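Local coordinates for pyruvate-formate lyase-activating enzyme (Bacteroides vulgatus ATCC 8482, PDB 3CAN), which probably belongs to the radical SAM superfamily, whose members are built on TIM-barrel-like folds of alternating strands and helices, at residues Leu119-Pro133 and Ile168-Gly182. Residues are numbered along the deposited sequence; the frame is centred on the assembly and turned at random. Where two conformers were deposited one is given.
Sequences LASLPRHPEIINLLP and IQILTDYGLKATIGG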
loop_
_atom_site.group_PDB
_atom_site.type_symbol
_atom_site.label_atom_id
_atom_site.label_comp_id
_atom_site.label_asym_id
_atom_site.label_seq_id
_atom_site.Cartn_x
_atom_site.Cartn_y
_atom_site.Cartn_z
ATOM N N LEU A 119 5.296 -7.635 20.434
ATOM C CA LEU A 119 4.982 -6.229 20.192
ATOM C C LEU A 119 4.503 -5.519 21.454
ATOM O O LEU A 119 4.896 -4.368 21.726
ATOM C CB LEU A 119 3.956 -6.105 19.054
ATOM C CG LEU A 119 4.435 -6.568 17.667
ATOM C CD1 LEU A 119 3.277 -6.587 16.683
ATOM C CD2 LEU A 119 5.579 -5.683 17.145
ATOM N N ALA A 120 3.644 -6.187 22.225
ATOM C CA ALA A 120 3.087 -5.597 23.443
ATOM C C ALA A 120 4.172 -5.279 24.476
ATOM O O ALA A 120 4.052 -4.343 25.264
ATOM C CB ALA A 120 2.051 -6.543 24.042
ATOM N N SER A 121 5.242 -6.060 24.455
ATOM C CA SER A 121 6.344 -5.909 25.405
ATOM C C SER A 121 7.258 -4.728 25.099
ATOM O O SER A 121 8.046 -4.320 25.946
ATOM C CB SER A 121 7.161 -7.211 25.460
ATOM O OG SER A 121 7.967 -7.380 24.310
ATOM N N LEU A 122 7.159 -4.172 23.892
ATOM C CA LEU A 122 8.028 -3.083 23.488
ATOM C C LEU A 122 7.623 -1.768 24.147
ATOM O O LEU A 122 6.439 -1.555 24.446
ATOM C CB LEU A 122 8.033 -2.944 21.963
ATOM C CG LEU A 122 8.516 -4.189 21.217
ATOM C CD1 LEU A 122 8.310 -4.043 19.694
ATOM C CD2 LEU A 122 9.987 -4.498 21.565
ATOM N N PRO A 123 8.612 -0.888 24.403
ATOM C CA PRO A 123 8.360 0.351 25.130
ATOM C C PRO A 123 7.485 1.346 24.370
ATOM O O PRO A 123 6.898 2.239 24.992
ATOM C CB PRO A 123 9.768 0.920 25.359
ATOM C CG PRO A 123 10.584 0.349 24.297
ATOM C CD PRO A 123 10.032 -1.027 24.044
ATOM N N ARG A 124 7.451 1.227 23.039
ATOM C CA ARG A 124 6.487 1.941 22.195
ATOM C C ARG A 124 5.830 0.919 21.290
ATOM O O ARG A 124 6.524 0.149 20.630
ATOM C CB ARG A 124 7.177 3.009 21.333
ATOM C CG ARG A 124 6.206 3.800 20.449
ATOM C CD ARG A 124 6.864 4.897 19.612
ATOM N NE ARG A 124 5.858 5.552 18.773
ATOM C CZ ARG A 124 5.571 6.851 18.783
ATOM N NH1 ARG A 124 6.223 7.698 19.574
ATOM N NH2 ARG A 124 4.613 7.310 17.993
ATOM N N HIS A 125 4.499 0.890 21.281
ATOM C CA HIS A 125 3.766 -0.028 20.400
ATOM C C HIS A 125 3.678 0.539 18.989
ATOM O O HIS A 125 3.842 1.762 18.793
ATOM C CB HIS A 125 2.338 -0.235 20.905
ATOM C CG HIS A 125 2.253 -0.955 22.211
ATOM N ND1 HIS A 125 1.089 -1.008 22.948
ATOM C CD2 HIS A 125 3.176 -1.660 22.906
ATOM C CE1 HIS A 125 1.300 -1.720 24.043
ATOM N NE2 HIS A 125 2.561 -2.113 24.050
ATOM N N PRO A 126 3.355 -0.324 18.011
ATOM C CA PRO A 126 3.101 0.202 16.663
ATOM C C PRO A 126 1.893 1.123 16.646
ATOM O O PRO A 126 0.946 0.954 17.444
ATOM C CB PRO A 126 2.836 -1.059 15.814
ATOM C CG PRO A 126 2.515 -2.137 16.786
ATOM C CD PRO A 126 3.195 -1.787 18.077
ATOM N N GLU A 127 1.921 2.101 15.742
ATOM C CA GLU A 127 0.760 2.960 15.517
ATOM C C GLU A 127 -0.459 2.124 15.148
ATOM O O GLU A 127 -1.590 2.389 15.576
ATOM C CB GLU A 127 1.029 3.932 14.374
ATOM C CG GLU A 127 2.164 4.903 14.629
ATOM C CD GLU A 127 1.941 5.760 15.845
ATOM O OE1 GLU A 127 1.118 6.699 15.758
ATOM O OE2 GLU A 127 2.585 5.511 16.885
ATOM N N ILE A 128 -0.212 1.132 14.313
ATOM C CA ILE A 128 -1.222 0.197 13.860
ATOM C C ILE A 128 -0.518 -1.066 13.379
ATOM O O ILE A 128 0.651 -1.030 12.962
ATOM C CB ILE A 128 -2.085 0.782 12.701
ATOM C CG1 ILE A 128 -3.331 -0.067 12.429
ATOM C CG2 ILE A 128 -1.270 0.902 11.398
ATOM C CD1 ILE A 128 -4.293 -0.114 13.541
ATOM N N ILE A 129 -1.224 -2.183 13.491
ATOM C CA ILE A 129 -0.812 -3.438 12.886
ATOM C C ILE A 129 -1.795 -3.738 11.751
ATOM O O ILE A 129 -2.990 -3.913 11.994
ATOM C CB ILE A 129 -0.803 -4.587 13.901
ATOM C CG1 ILE A 129 0.139 -4.288 15.074
ATOM C CG2 ILE A 129 -0.379 -5.898 13.226
ATOM C CD1 ILE A 129 -0.064 -5.220 16.282
ATOM N N ASN A 130 -1.287 -3.777 10.523
ATOM C CA ASN A 130 -2.097 -4.071 9.342
ATOM C C ASN A 130 -2.021 -5.545 8.988
ATOM O O ASN A 130 -0.954 -6.039 8.602
ATOM C CB ASN A 130 -1.616 -3.259 8.142
ATOM C CG ASN A 130 -1.669 -1.781 8.395
ATOM O OD1 ASN A 130 -2.751 -1.196 8.462
ATOM N ND2 ASN A 130 -0.498 -1.165 8.565
ATOM N N LEU A 131 -3.137 -6.245 9.147
ATOM C CA LEU A 131 -3.257 -7.633 8.699
ATOM C C LEU A 131 -3.718 -7.604 7.241
ATOM O O LEU A 131 -4.776 -7.063 6.929
ATOM C CB LEU A 131 -4.241 -8.423 9.573
ATOM C CG LEU A 131 -3.959 -8.454 11.079
ATOM C CD1 LEU A 131 -4.964 -9.368 11.794
ATOM C CD2 LEU A 131 -2.522 -8.889 11.349
ATOM N N LEU A 132 -2.901 -8.154 6.353
ATOM C CA LEU A 132 -3.163 -8.122 4.918
ATOM C C LEU A 132 -3.464 -9.541 4.429
ATOM O O LEU A 132 -2.541 -10.296 4.106
ATOM C CB LEU A 132 -1.951 -7.540 4.188
ATOM C CG LEU A 132 -1.414 -6.246 4.805
ATOM C CD1 LEU A 132 -0.084 -5.843 4.191
ATOM C CD2 LEU A 132 -2.444 -5.121 4.665
ATOM N N PRO A 133 -4.754 -9.914 4.390
ATOM C CA PRO A 133 -5.084 -11.274 3.980
ATOM C C PRO A 133 -4.590 -11.609 2.582
ATOM O O PRO A 133 -4.705 -10.803 1.641
ATOM C CB PRO A 133 -6.615 -11.309 4.049
ATOM C CG PRO A 133 -6.968 -10.240 5.003
ATOM C CD PRO A 133 -5.961 -9.158 4.753
ATOM N N ILE A 168 -7.465 -10.345 14.767
ATOM C CA ILE A 168 -7.693 -9.001 15.261
ATOM C C ILE A 168 -7.996 -9.014 16.757
ATOM O O ILE A 168 -7.487 -8.170 17.500
ATOM C CB ILE A 168 -8.844 -8.312 14.496
ATOM C CG1 ILE A 168 -8.443 -8.076 13.032
ATOM C CG2 ILE A 168 -9.237 -7.006 15.179
ATOM C CD1 ILE A 168 -7.311 -7.061 12.820
ATOM N N GLN A 169 -8.825 -9.958 17.198
ATOM C CA GLN A 169 -9.178 -10.052 18.609
ATOM C C GLN A 169 -7.961 -10.326 19.486
ATOM O O GLN A 169 -7.814 -9.723 20.545
ATOM C CB GLN A 169 -10.231 -11.137 18.854
ATOM C CG GLN A 169 -10.805 -11.127 20.264
ATOM C CD GLN A 169 -11.517 -9.816 20.577
ATOM O OE1 GLN A 169 -12.456 -9.431 19.885
ATOM N NE2 GLN A 169 -11.056 -9.120 21.607
ATOM N N ILE A 170 -7.111 -11.253 19.055
ATOM C CA ILE A 170 -5.890 -11.587 19.795
ATOM C C ILE A 170 -5.042 -10.334 20.003
ATOM O O ILE A 170 -4.640 -10.004 21.118
ATOM C CB ILE A 170 -5.055 -12.660 19.051
ATOM C CG1 ILE A 170 -5.768 -14.019 19.093
ATOM C CG2 ILE A 170 -3.659 -12.790 19.669
ATOM C CD1 ILE A 170 -5.296 -14.996 18.028
ATOM N N LEU A 171 -4.765 -9.624 18.917
ATOM C CA LEU A 171 -3.932 -8.437 19.008
ATOM C C LEU A 171 -4.568 -7.377 19.928
ATOM O O LEU A 171 -3.879 -6.773 20.757
ATOM C CB LEU A 171 -3.656 -7.890 17.601
ATOM C CG LEU A 171 -2.782 -8.790 16.730
ATOM C CD1 LEU A 171 -2.886 -8.400 15.242
ATOM C CD2 LEU A 171 -1.321 -8.776 17.225
ATOM N N THR A 172 -5.879 -7.190 19.791
ATOM C CA THR A 172 -6.638 -6.270 20.624
ATOM C C THR A 172 -6.566 -6.680 22.095
ATOM O O THR A 172 -6.388 -5.829 22.968
ATOM C CB THR A 172 -8.114 -6.189 20.158
ATOM O OG1 THR A 172 -8.165 -5.825 18.765
ATOM C CG2 THR A 172 -8.884 -5.163 20.971
ATOM N N ASP A 173 -6.691 -7.982 22.361
ATOM C CA ASP A 173 -6.608 -8.509 23.728
ATOM C C ASP A 173 -5.273 -8.204 24.415
ATOM O O ASP A 173 -5.229 -8.080 25.637
ATOM C CB ASP A 173 -6.853 -10.029 23.744
ATOM C CG ASP A 173 -8.316 -10.408 23.502
ATOM O OD1 ASP A 173 -9.215 -9.543 23.588
ATOM O OD2 ASP A 173 -8.565 -11.602 23.217
ATOM N N TYR A 174 -4.196 -8.087 23.632
ATOM C CA TYR A 174 -2.868 -7.750 24.156
ATOM C C TYR A 174 -2.615 -6.242 24.189
ATOM O O TYR A 174 -1.495 -5.795 24.467
ATOM C CB TYR A 174 -1.778 -8.452 23.332
ATOM C CG TYR A 174 -1.574 -9.901 23.693
ATOM C CD1 TYR A 174 -2.225 -10.910 23.001
ATOM C CD2 TYR A 174 -0.695 -10.267 24.714
ATOM C CE1 TYR A 174 -2.037 -12.253 23.329
ATOM C CE2 TYR A 174 -0.504 -11.600 25.051
ATOM C CZ TYR A 174 -1.165 -12.593 24.345
ATOM O OH TYR A 174 -0.963 -13.929 24.662
ATOM N N GLY A 175 -3.651 -5.456 23.911
ATOM C CA GLY A 175 -3.570 -4.004 24.011
ATOM C C GLY A 175 -2.975 -3.304 22.808
ATOM O O GLY A 175 -2.570 -2.146 22.906
ATOM N N LEU A 176 -2.989 -3.984 21.667
ATOM C CA LEU A 176 -2.443 -3.457 20.430
ATOM C C LEU A 176 -3.563 -3.001 19.490
ATOM O O LEU A 176 -4.708 -3.463 19.588
ATOM C CB LEU A 176 -1.577 -4.518 19.753
ATOM C CG LEU A 176 -0.370 -4.994 20.562
ATOM C CD1 LEU A 176 0.100 -6.362 20.054
ATOM C CD2 LEU A 176 0.765 -3.968 20.517
ATOM N N LYS A 177 -3.224 -2.073 18.608
ATOM C CA LYS A 177 -4.151 -1.536 17.615
ATOM C C LYS A 177 -3.943 -2.276 16.305
ATOM O O LYS A 177 -2.845 -2.264 15.743
ATOM C CB LYS A 177 -3.892 -0.047 17.391
ATOM C CG LYS A 177 -4.013 0.821 18.628
ATOM C CD LYS A 177 -3.645 2.262 18.313
ATOM C CE LYS A 177 -3.764 3.142 19.546
ATOM N NZ LYS A 177 -3.132 4.481 19.349
ATOM N N ALA A 178 -5.001 -2.910 15.819
ATOM C CA ALA A 178 -4.928 -3.745 14.628
ATOM C C ALA A 178 -6.123 -3.539 13.717
ATOM O O ALA A 178 -7.232 -3.197 14.177
ATOM C CB ALA A 178 -4.831 -5.198 15.023
ATOM N N THR A 179 -5.890 -3.766 12.432
ATOM C CA THR A 179 -6.926 -3.627 11.419
ATOM C C THR A 179 -6.647 -4.583 10.277
ATOM O O THR A 179 -5.525 -5.059 10.121
ATOM C CB THR A 179 -6.997 -2.177 10.880
ATOM O OG1 THR A 179 -8.213 -1.994 10.143
ATOM C CG2 THR A 179 -5.783 -1.842 9.980
ATOM N N ILE A 180 -7.681 -4.861 9.485
ATOM C CA ILE A 180 -7.542 -5.622 8.251
ATOM C C ILE A 180 -7.339 -4.642 7.103
ATOM O O ILE A 180 -8.082 -3.666 6.967
ATOM C CB ILE A 180 -8.803 -6.485 7.964
ATOM C CG1 ILE A 180 -9.057 -7.481 9.092
ATOM C CG2 ILE A 180 -8.661 -7.224 6.645
ATOM C CD1 ILE A 180 -7.980 -8.508 9.252
ATOM N N GLY A 181 -6.331 -4.895 6.279
ATOM C CA GLY A 181 -6.039 -4.030 5.150
ATOM C C GLY A 181 -5.060 -2.944 5.521
ATOM O O GLY A 181 -4.723 -2.768 6.694
ATOM N N GLY A 182 -4.609 -2.214 4.503
ATOM C CA GLY A 182 -3.580 -1.198 4.665
ATOM C C GLY A 182 -4.142 0.073 5.261
ATOM O O GLY A 182 -3.428 1.079 5.354
HETATM O O HOH W 1 -1.178 0.003 21.508
HETATM O O HOH W 2 -0.632 -0.867 18.906
HETATM O O HOH W 3 -0.406 2.864 19.209
#
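Parallel pairing of strand 128-133 with strand 178-180, the outermost of the sheet within this chain, joined through helix 161-173 in a beta-alpha-beta crossover, begins where I129 N donates to K177 O (2.8 Å). I129 O then accepts from T179 N, L131 N reaches T179 O almost straight (170°), and G181 N closes the series on L131 O at 2.7 Å. I129, L131, A178 and I180 face the crossover helix. There L131 and L171 meet tip to tip through CD2 and CD1, whereas I168 slides past L131 in the opposite direction, their CD1 methyls tightly pressed at 3.4 Å. As in other alpha/beta folds of the TIM-barrel clan, helix and sheet thus share an aliphatic layer. A Schellman motif, with G175 at positive phi, ends the helix and leads the chain to L176. This leucine, with CG beside its backbone N (chi1 -61°), places CD1 against I129 CD1 and L119 CB, while CD2 sits over one face of the H125 ring, 3.9 Å from its centroid. The imidazole is steadied by H125 NE2 donating to A120 O (2.9 Å), and a water links H125 ND1 to G175 O. On the other face of the sheet, T179 CG2 touches I128 CG1 (3.9 Å).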